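Local coordinates for diaminopimelate decarboxylase (Methanocaldococcus jannaschii, PDB 1TWI), which catalyses the pyridoxal-phosphate-dependent decarboxylation of meso-diaminopimelate to L-lysine, the last step of lysine biosynthesis, as a homodimer, at residues G356-S361 against N393-R398. Numbering follows the deposited sequence.
With PLP (pyridoxal-5'-phosphate), chain F.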
loop_
_atom_site.group_PDB
_atom_site.type_symbol
_atom_site.label_atom_id
_atom_site.label_comp_id
_atom_site.label_asym_id
_atom_site.label_seq_id
_atom_site.Cartn_x
_atom_site.Cartn_y
_atom_site.Cartn_z
ATOM N N GLY A 356 12.175 1.192 -8.880
ATOM C CA GLY A 356 13.060 2.258 -8.433
ATOM C C GLY A 356 12.716 2.992 -7.123
ATOM O O GLY A 356 13.263 4.080 -6.863
ATOM N N LEU A 357 11.848 2.422 -6.291
ATOM C CA LEU A 357 11.493 3.125 -5.063
ATOM C C LEU A 357 12.548 2.876 -3.989
ATOM O O LEU A 357 13.258 1.843 -4.026
ATOM C CB LEU A 357 10.088 2.694 -4.560
ATOM C CG LEU A 357 8.908 3.272 -5.396
ATOM C CD1 LEU A 357 8.686 2.422 -6.696
ATOM C CD2 LEU A 357 7.592 3.206 -4.526
ATOM N N CYS A 358 12.611 3.804 -3.016
ATOM C CA CYS A 358 13.568 3.773 -1.880
ATOM C C CYS A 358 13.446 2.606 -0.938
ATOM O O CYS A 358 14.301 2.438 -0.073
ATOM C CB CYS A 358 13.368 4.962 -0.956
ATOM S SG CYS A 358 11.677 4.948 -0.168
ATOM N N GLU A 359 12.376 1.853 -1.067
ATOM C CA GLU A 359 12.043 0.745 -0.188
ATOM C C GLU A 359 12.850 -0.510 -0.536
ATOM O O GLU A 359 12.876 -0.946 -1.687
ATOM C CB GLU A 359 10.524 0.469 -0.326
ATOM C CG GLU A 359 9.708 0.276 0.926
ATOM C CD GLU A 359 10.202 1.102 2.045
ATOM O OE1 GLU A 359 11.006 0.565 2.813
ATOM O OE2 GLU A 359 9.825 2.283 2.157
ATOM N N SER A 360 13.499 -1.084 0.476
ATOM C CA SER A 360 14.307 -2.252 0.266
ATOM C C SER A 360 13.468 -3.394 -0.251
ATOM O O SER A 360 13.930 -4.210 -1.048
ATOM C CB SER A 360 14.988 -2.668 1.559
ATOM O OG SER A 360 16.279 -3.109 1.219
ATOM N N SER A 361 12.212 -3.408 0.164
ATOM C CA SER A 361 11.272 -4.421 -0.227
ATOM C C SER A 361 10.701 -4.196 -1.639
ATOM O O SER A 361 9.880 -4.999 -2.054
ATOM C CB SER A 361 10.120 -4.404 0.736
ATOM O OG SER A 361 9.480 -3.134 0.609
ATOM N N ASN A 393 -0.605 2.824 -5.404
ATOM C CA ASN A 393 -0.665 4.079 -4.681
ATOM C C ASN A 393 0.357 5.036 -5.288
ATOM O O ASN A 393 0.931 4.708 -6.299
ATOM C CB ASN A 393 -0.341 3.803 -3.236
ATOM C CG ASN A 393 0.931 2.997 -3.098
ATOM O OD1 ASN A 393 0.909 1.802 -2.721
ATOM N ND2 ASN A 393 2.034 3.607 -3.412
ATOM N N ASN A 394 0.589 6.188 -4.667
ATOM C CA ASN A 394 1.511 7.182 -5.198
ATOM C C ASN A 394 2.800 7.265 -4.397
ATOM O O ASN A 394 3.519 8.289 -4.446
ATOM C CB ASN A 394 0.850 8.572 -5.192
ATOM C CG ASN A 394 -0.280 8.688 -6.211
ATOM O OD1 ASN A 394 -0.144 8.268 -7.381
ATOM N ND2 ASN A 394 -1.368 9.283 -5.803
ATOM N N TYR A 395 3.119 6.208 -3.667
ATOM C CA TYR A 395 4.345 6.231 -2.866
ATOM C C TYR A 395 5.574 6.635 -3.677
ATOM O O TYR A 395 5.753 6.168 -4.814
ATOM C CB TYR A 395 4.542 4.869 -2.188
ATOM C CG TYR A 395 5.681 4.832 -1.207
ATOM C CD1 TYR A 395 5.844 5.837 -0.252
ATOM C CD2 TYR A 395 6.553 3.726 -1.183
ATOM C CE1 TYR A 395 6.861 5.745 0.735
ATOM C CE2 TYR A 395 7.558 3.613 -0.237
ATOM C CZ TYR A 395 7.705 4.643 0.732
ATOM O OH TYR A 395 8.723 4.556 1.658
ATOM N N ASN A 396 6.397 7.507 -3.090
ATOM C CA ASN A 396 7.606 8.081 -3.734
ATOM C C ASN A 396 7.163 9.085 -4.814
ATOM O O ASN A 396 7.928 9.392 -5.707
ATOM C CB ASN A 396 8.526 7.002 -4.371
ATOM C CG ASN A 396 9.376 6.272 -3.335
ATOM O OD1 ASN A 396 8.972 6.087 -2.176
ATOM N ND2 ASN A 396 10.537 5.862 -3.745
ATOM N N ALA A 397 5.933 9.607 -4.691
ATOM C CA ALA A 397 5.349 10.575 -5.639
ATOM C C ALA A 397 5.438 10.094 -7.090
ATOM O O ALA A 397 5.971 10.780 -7.968
ATOM C CB ALA A 397 6.014 11.997 -5.493
ATOM N N ARG A 398 4.895 8.904 -7.316
ATOM C CA ARG A 398 4.892 8.284 -8.642
ATOM C C ARG A 398 3.424 8.122 -9.034
ATOM O O ARG A 398 2.612 7.647 -8.221
ATOM C CB ARG A 398 5.544 6.888 -8.589
ATOM C CG ARG A 398 7.021 6.891 -8.409
ATOM C CD ARG A 398 7.533 5.456 -8.224
ATOM N NE ARG A 398 8.976 5.587 -8.260
ATOM C CZ ARG A 398 9.729 5.221 -9.290
ATOM N NH1 ARG A 398 9.133 4.652 -10.357
ATOM N NH2 ARG A 398 11.039 5.528 -9.282
HETATM N N1 PLP F . 17.484 8.780 2.537
HETATM C C2 PLP F . 17.301 7.702 1.729
HETATM C C2A PLP F . 18.375 7.513 0.670
HETATM C C3 PLP F . 16.211 6.887 1.993
HETATM O O3 PLP F . 16.024 5.820 1.187
HETATM C C4 PLP F . 15.293 7.158 2.989
HETATM C C4A PLP F . 14.082 6.193 3.228
HETATM O O4A PLP F . 13.924 5.253 2.401
HETATM C C5 PLP F . 15.521 8.295 3.836
HETATM C C6 PLP F . 16.605 9.065 3.532
HETATM C C5A PLP F . 14.684 8.746 4.977
HETATM O O4P PLP F . 14.611 7.804 6.057
HETATM P P PLP F . 13.882 8.184 7.420
HETATM O O1P PLP F . 13.987 6.914 8.239
HETATM O O2P PLP F . 12.463 8.546 7.030
HETATM O O3P PLP F . 14.613 9.297 8.046
HETATM O O HOH W 1 11.192 6.471 -6.543
HETATM O O HOH W 2 11.008 2.226 -11.219
#
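At its hydroxyl edge the Tyr-395 ring meets the Glu-359 carboxylate, nearly coplanar at 13°, and one end of the Asn-396 amide points at the centre of one face. Tyr-395 OH donates a hydrogen bond to Glu-359 OE2 (2.6 Å), reaching the oxygen almost along its C-O bond. Cys-358 SG stands obliquely to the same ring, 5.0 Å from its centroid and 3.5 Å from Tyr-395 OH. Leu-357 forks between the Tyr-395 ring and the Arg-398 guanidinium, with its CB and CG against the Asn-396 amide: CD2 touches Tyr-395 CD2 at 3.5 Å, while CD1 lies over one face of the guanidinium, 3.5 Å from Arg-398 NE. Extended from CG to NE, Arg-398 brings its guanidinium beside Gly-356, and a water in its plane bridges Arg-398 NE (2.9 Å) to Gly-356 O. In the dimer, Leu-357 O accepts from Lys-179 NZ of the second subunit, which also holds the pyridoxal phosphate whose O4A lies 3.4 Å from Cys-358 SG. Cys-358, Glu-359 and Tyr-395 line the lysine pocket; the short bond would hold the Glu-359 carboxylate in place, consistent with its inferred part in binding substrate, beside a cysteine predicted to be the proton donor.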